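Local coordinates for periplasmic binding protein component of an ABC type zinc uptake transporter (Synechocystis sp., PDB 1PQ4) that binds zinc in the periplasm and probably delivers it to an ABC-type zinc uptake transporter, at residues Thr6-Pro11 with Glu53-Ile58; Tyr39-Gln44 with Gln64-Lys69. One frame throughout, in Å; residues are numbered along the deposited sequence.

Contact 1: Thr6-Pro11 with Glu53-Ile58; sequences TVSIPP and EAYVLI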
loop_
_atom_site.group_PDB
_atom_site.type_symbol
_atom_site.label_atom_id
_atom_site.label_comp_id
_atom_site.label_asym_id
_atom_site.label_seq_id
_atom_site.Cartn_x
_atom_site.Cartn_y
_atom_site.Cartn_z
ATOM N N THR A 6 0.800 15.181 8.156
ATOM C CA THR A 6 0.994 14.873 6.766
ATOM C C THR A 6 1.392 13.427 6.679
ATOM O O THR A 6 2.171 12.877 7.522
ATOM C CB THR A 6 2.098 15.789 6.147
ATOM O OG1 THR A 6 1.643 17.150 6.155
ATOM C CG2 THR A 6 2.349 15.402 4.706
ATOM N N VAL A 7 0.850 12.753 5.672
ATOM C CA VAL A 7 1.239 11.369 5.475
ATOM C C VAL A 7 1.769 11.229 4.045
ATOM O O VAL A 7 1.539 12.102 3.208
ATOM C CB VAL A 7 0.057 10.396 5.672
ATOM C CG1 VAL A 7 -0.537 10.590 7.090
ATOM C CG2 VAL A 7 -1.001 10.657 4.583
ATOM N N SER A 8 2.461 10.136 3.778
ATOM C CA SER A 8 3.029 9.925 2.451
ATOM C C SER A 8 2.031 9.556 1.364
ATOM O O SER A 8 2.023 10.168 0.311
ATOM C CB SER A 8 4.103 8.839 2.507
ATOM O OG SER A 8 5.251 9.301 3.208
ATOM N N ILE A 9 1.138 8.605 1.643
ATOM C CA ILE A 9 0.241 8.141 0.563
ATOM C C ILE A 9 -1.198 8.100 0.994
ATOM O O ILE A 9 -1.494 8.036 2.191
ATOM C CB ILE A 9 0.712 6.758 0.042
ATOM C CG1 ILE A 9 0.893 5.787 1.225
ATOM C CG2 ILE A 9 2.037 6.898 -0.681
ATOM C CD1 ILE A 9 0.944 4.311 0.839
ATOM N N PRO A 10 -2.135 8.145 0.016
ATOM C CA PRO A 10 -3.569 8.141 0.320
ATOM C C PRO A 10 -4.078 7.105 1.322
ATOM O O PRO A 10 -4.854 7.461 2.206
ATOM C CB PRO A 10 -4.261 8.009 -1.099
ATOM C CG PRO A 10 -3.170 8.685 -2.029
ATOM C CD PRO A 10 -1.869 8.164 -1.435
ATOM N N PRO A 11 -3.654 5.832 1.205
ATOM C CA PRO A 11 -4.161 4.843 2.179
ATOM C C PRO A 11 -3.889 5.270 3.637
ATOM O O PRO A 11 -4.651 4.954 4.545
ATOM C CB PRO A 11 -3.377 3.584 1.834
ATOM C CG PRO A 11 -3.030 3.755 0.408
ATOM C CD PRO A 11 -2.773 5.190 0.211
ATOM N N GLU A 53 2.484 19.221 12.327
ATOM C CA GLU A 53 2.933 18.833 13.657
ATOM C C GLU A 53 3.625 17.478 13.615
ATOM O O GLU A 53 4.536 17.178 14.413
ATOM C CB GLU A 53 1.730 18.852 14.583
ATOM C CG GLU A 53 1.345 20.314 14.828
ATOM C CD GLU A 53 -0.007 20.479 15.414
ATOM O OE1 GLU A 53 -0.936 20.848 14.656
ATOM O OE2 GLU A 53 -0.134 20.233 16.639
ATOM N N ALA A 54 3.198 16.640 12.677
ATOM C CA ALA A 54 3.828 15.340 12.526
ATOM C C ALA A 54 3.737 14.855 11.086
ATOM O O ALA A 54 2.937 15.338 10.274
ATOM C CB ALA A 54 3.195 14.331 13.460
ATOM N N TYR A 55 4.561 13.891 10.782
ATOM C CA TYR A 55 4.587 13.318 9.448
ATOM C C TYR A 55 4.602 11.817 9.675
ATOM O O TYR A 55 5.428 11.293 10.450
ATOM C CB TYR A 55 5.847 13.768 8.696
ATOM C CG TYR A 55 5.859 13.279 7.280
ATOM C CD1 TYR A 55 5.647 14.165 6.198
ATOM C CD2 TYR A 55 6.020 11.923 7.005
ATOM C CE1 TYR A 55 5.605 13.705 4.892
ATOM C CE2 TYR A 55 5.969 11.450 5.699
ATOM C CZ TYR A 55 5.766 12.357 4.645
ATOM O OH TYR A 55 5.793 11.892 3.358
ATOM N N VAL A 56 3.677 11.110 9.034
ATOM C CA VAL A 56 3.646 9.659 9.222
ATOM C C VAL A 56 4.294 8.906 8.064
ATOM O O VAL A 56 3.801 8.921 6.937
ATOM C CB VAL A 56 2.199 9.164 9.445
ATOM C CG1 VAL A 56 2.177 7.586 9.545
ATOM C CG2 VAL A 56 1.686 9.756 10.755
ATOM N N LEU A 57 5.430 8.274 8.359
ATOM C CA LEU A 57 6.189 7.521 7.389
ATOM C C LEU A 57 5.686 6.101 7.208
ATOM O O LEU A 57 5.275 5.431 8.180
ATOM C CB LEU A 57 7.636 7.376 7.863
ATOM C CG LEU A 57 8.404 8.668 8.176
ATOM C CD1 LEU A 57 9.605 8.350 9.105
ATOM C CD2 LEU A 57 8.834 9.304 6.878
ATOM N N ILE A 58 5.745 5.626 5.974
ATOM C CA ILE A 58 5.450 4.217 5.756
ATOM C C ILE A 58 6.695 3.512 6.366
ATOM O O ILE A 58 6.609 2.456 6.998
ATOM C CB ILE A 58 5.387 3.914 4.240
ATOM C CG1 ILE A 58 4.041 4.417 3.659
ATOM C CG2 ILE A 58 5.631 2.438 3.986
ATOM C CD1 ILE A 58 3.962 5.888 3.493
#

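Contact 2: Tyr39-Gln44 with Gln64-Lys69; sequences YEPKPQ and QPWLEK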
loop_
_atom_site.group_PDB
_atom_site.type_symbol
_atom_site.label_atom_id
_atom_site.label_comp_id
_atom_site.label_asym_id
_atom_site.label_seq_id
_atom_site.Cartn_x
_atom_site.Cartn_y
_atom_site.Cartn_z
ATOM N N TYR A 39 8.237 9.536 -7.131
ATOM C CA TYR A 39 7.672 10.847 -6.846
ATOM C C TYR A 39 8.676 11.801 -6.196
ATOM O O TYR A 39 9.492 11.407 -5.362
ATOM C CB TYR A 39 6.490 10.734 -5.889
ATOM C CG TYR A 39 5.748 12.035 -5.720
ATOM C CD1 TYR A 39 5.011 12.562 -6.774
ATOM C CD2 TYR A 39 5.803 12.744 -4.532
ATOM C CE1 TYR A 39 4.341 13.770 -6.646
ATOM C CE2 TYR A 39 5.139 13.961 -4.392
ATOM C CZ TYR A 39 4.411 14.459 -5.454
ATOM O OH TYR A 39 3.740 15.645 -5.332
ATOM N N GLU A 40 8.613 13.065 -6.581
ATOM C CA GLU A 40 9.470 14.042 -5.936
ATOM C C GLU A 40 8.525 15.143 -5.454
ATOM O O GLU A 40 7.743 15.692 -6.230
ATOM C CB GLU A 40 10.540 14.598 -6.877
ATOM C CG GLU A 40 11.719 15.123 -6.047
ATOM C CD GLU A 40 12.940 15.511 -6.861
ATOM O OE1 GLU A 40 12.821 16.411 -7.734
ATOM O OE2 GLU A 40 14.022 14.915 -6.615
ATOM N N PRO A 41 8.564 15.460 -4.154
ATOM C CA PRO A 41 7.659 16.501 -3.672
ATOM C C PRO A 41 7.800 17.857 -4.366
ATOM O O PRO A 41 8.889 18.283 -4.710
ATOM C CB PRO A 41 7.920 16.562 -2.155
ATOM C CG PRO A 41 9.075 15.711 -1.893
ATOM C CD PRO A 41 9.243 14.754 -3.063
ATOM N N LYS A 42 6.667 18.503 -4.605
ATOM C CA LYS A 42 6.646 19.796 -5.264
ATOM C C LYS A 42 7.015 20.902 -4.277
ATOM O O LYS A 42 6.763 20.802 -3.064
ATOM C CB LYS A 42 5.247 20.111 -5.796
ATOM C CG LYS A 42 4.585 19.079 -6.693
ATOM C CD LYS A 42 3.065 19.408 -6.780
ATOM C CE LYS A 42 2.306 18.463 -7.704
ATOM N NZ LYS A 42 2.414 17.032 -7.290
ATOM N N PRO A 43 7.592 22.000 -4.787
ATOM C CA PRO A 43 7.958 23.098 -3.882
ATOM C C PRO A 43 6.775 23.617 -3.036
ATOM O O PRO A 43 6.940 23.886 -1.868
ATOM C CB PRO A 43 8.533 24.162 -4.833
ATOM C CG PRO A 43 7.896 23.837 -6.177
ATOM C CD PRO A 43 7.894 22.328 -6.199
ATOM N N GLN A 44 5.583 23.742 -3.626
ATOM C CA GLN A 44 4.441 24.223 -2.874
ATOM C C GLN A 44 4.101 23.287 -1.714
ATOM O O GLN A 44 3.550 23.727 -0.704
ATOM C CB GLN A 44 3.204 24.384 -3.774
ATOM C CG GLN A 44 3.194 23.532 -5.036
ATOM C CD GLN A 44 4.209 24.011 -6.051
ATOM O OE1 GLN A 44 4.209 25.181 -6.447
ATOM N NE2 GLN A 44 5.084 23.119 -6.469
ATOM N N GLN A 64 12.986 7.333 1.807
ATOM C CA GLN A 64 14.433 7.628 1.762
ATOM C C GLN A 64 14.787 8.801 0.833
ATOM O O GLN A 64 15.551 9.680 1.206
ATOM C CB GLN A 64 15.243 6.355 1.340
ATOM N N PRO A 65 14.226 8.823 -0.380
ATOM C CA PRO A 65 14.486 9.889 -1.359
ATOM C C PRO A 65 14.097 11.326 -0.943
ATOM O O PRO A 65 14.679 12.288 -1.418
ATOM C CB PRO A 65 13.669 9.455 -2.570
ATOM C CG PRO A 65 13.493 7.983 -2.376
ATOM C CD PRO A 65 13.283 7.839 -0.928
ATOM N N TRP A 66 13.106 11.462 -0.080
ATOM C CA TRP A 66 12.621 12.776 0.312
ATOM C C TRP A 66 12.951 13.090 1.735
ATOM O O TRP A 66 12.666 14.206 2.190
ATOM C CB TRP A 66 11.084 12.849 0.249
ATOM C CG TRP A 66 10.452 12.042 -0.792
ATOM C CD1 TRP A 66 10.839 11.942 -2.104
ATOM C CD2 TRP A 66 9.300 11.202 -0.643
ATOM N NE1 TRP A 66 9.996 11.084 -2.775
ATOM C CE2 TRP A 66 9.043 10.618 -1.905
ATOM C CE3 TRP A 66 8.453 10.889 0.435
ATOM C CZ2 TRP A 66 7.972 9.737 -2.126
ATOM C CZ3 TRP A 66 7.388 10.015 0.216
ATOM C CH2 TRP A 66 7.157 9.452 -1.058
ATOM N N LEU A 67 13.505 12.120 2.459
ATOM C CA LEU A 67 13.728 12.332 3.881
ATOM C C LEU A 67 14.451 13.629 4.275
ATOM O O LEU A 67 13.962 14.373 5.144
ATOM C CB LEU A 67 14.430 11.113 4.504
ATOM C CG LEU A 67 13.654 10.317 5.574
ATOM C CD1 LEU A 67 14.657 9.549 6.406
ATOM C CD2 LEU A 67 12.862 11.224 6.496
ATOM N N GLU A 68 15.586 13.915 3.635
ATOM C CA GLU A 68 16.346 15.119 3.967
ATOM C C GLU A 68 15.531 16.366 3.700
ATOM O O GLU A 68 15.577 17.325 4.481
ATOM C CB GLU A 68 17.645 15.185 3.156
ATOM C CG GLU A 68 18.638 14.108 3.553
ATOM C CD GLU A 68 18.879 14.088 5.049
ATOM O OE1 GLU A 68 19.291 15.132 5.604
ATOM O OE2 GLU A 68 18.655 13.028 5.674
ATOM N N LYS A 69 14.763 16.341 2.616
ATOM C CA LYS A 69 13.945 17.509 2.257
ATOM C C LYS A 69 12.813 17.729 3.244
ATOM O O LYS A 69 12.492 18.861 3.577
ATOM C CB LYS A 69 13.387 17.357 0.842
ATOM C CG LYS A 69 14.481 17.286 -0.226
ATOM C CD LYS A 69 13.912 17.214 -1.642
ATOM C CE LYS A 69 15.043 17.205 -2.666
ATOM N NZ LYS A 69 14.508 17.228 -4.048
#

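Contact 1: Thr6-Pro11 with Glu53-Ile58
The phenol ring of Y55 lies over the strand beside it: the carbonyl oxygen T6 O sits 3.7 Å above one face of the ring, offset toward its rim. Near the ring plane, at the edge, comes S8 OG, which accepts a hydrogen bond of 2.7 Å from Y55 OH. T6 adds its methyl to the same ring, CG2 lying 3.7 Å from Y55 CE1. The ring reaches this place because CG of Y55 stands anti to the backbone N (chi1 -176°), which carries the hydroxyl past the end of the neighbouring strand to S8. S8 OG is also hydrogen-bonded to E63, so Y55 OH, S8 OG and the E63 carboxylate form a chain of hydrogen bonds; E63 OE2 takes the backbone N of I58 as well. A phenylalanine in place of Y55 would probably keep the cover over T6 but leave S8 OG without its tyrosine donor and the ring less firmly fixed in rotation. Beneath the side chains, T6 pairs with Y55 and V7 with V56 as parallel bridges, the two runs, CA 6 to 9 and CA 54 to 58, diverging by 16°. T6 N gives a nearly straight bond to A54 O (169° at the hydrogen), and V56 N returns one of 2.8 Å to T6 O. Strands 3-7 and 54-57 are the two inner strands of the four-stranded parallel sheet (order 2-1-3-4) in one lobe of this solute-binding protein. On the sheet face turned away from Y55, V7 and V56 lie side by side, V7 CG1 being 3.9 Å from V56 CB, and helix 10-20 packs on V7 through Q12 and L16. Past the last bridge, I9 CG1 meets I58 CD1 at 3.8 Å, the two side chains crossing at about a right angle.

Contact 2: Tyr39-Gln44 with Gln64-Lys69
The backbones of Y39-Q44 and Q64-K69 stay well apart, the nearest CA atoms being those of E40 and W66 at 7.1 Å, too far for backbone-to-backbone bonds, so the indole of W66 bridges to the Y39 carbonyl and the P41 ring. Its NE1 donates to the carbonyl oxygen Y39 O at 2.7 Å, but the bond is bent: the angle at the hydrogen is 140°, and the acceptor lies 26° out of the indole plane. P41 comes over a face of the same indole, its CD resting 3.7 Å from the centroid of the five-membered ring in a CH-pi contact. At the benzo edge, W66 CZ2 approaches Y39 CB at 4.2 Å. Farther out, CG of E40 is anti to the backbone N (chi1 -156°), and the extended chain carries OE2 to K69, ending in a long salt bridge, E40 OE2 to K69 NZ 3.5 Å, whose hydrogen bond is weak. Within Y39-Q44, K42 NZ donates to Y39 OH at 2.7 Å, in the plane of the tyrosine ring, and Q45 bonds to that hydroxyl too. K42 is the N-cap residue of helix 43-48. An indole hydrogen-bonded to a backbone carbonyl and covered by a proline CH-pi contact thus joins the loops that lead into helices 43-48 and 67-73, with the W66 side chain about 10 Å from the bound zinc ion and the Y39 side chain about 7 Å from that of the zinc ligand H37.

In the fold
All the touching residues of contact 1 are buried and belong to the sheet or its loop end, whereas contact 2 lies farther from the centre of the chain and is only partly buried, with E40 and K69 at the surface. The chemistry follows: contact 1 relies on parallel backbone bonds, aliphatic packing and a hydroxyl pair, contact 2 on an indole, a proline and a long ion pair. Their segments alternate along the chain, strand 54-57 falling between helices 43-48 and 67-73. They also meet directly, with W66 CZ3 3.7 Å from S8 OG, so the indole packs on the tyrosine-serine pair. The I9 side chain of contact 1 lies about 8 Å from the zinc ion, W66 somewhat farther.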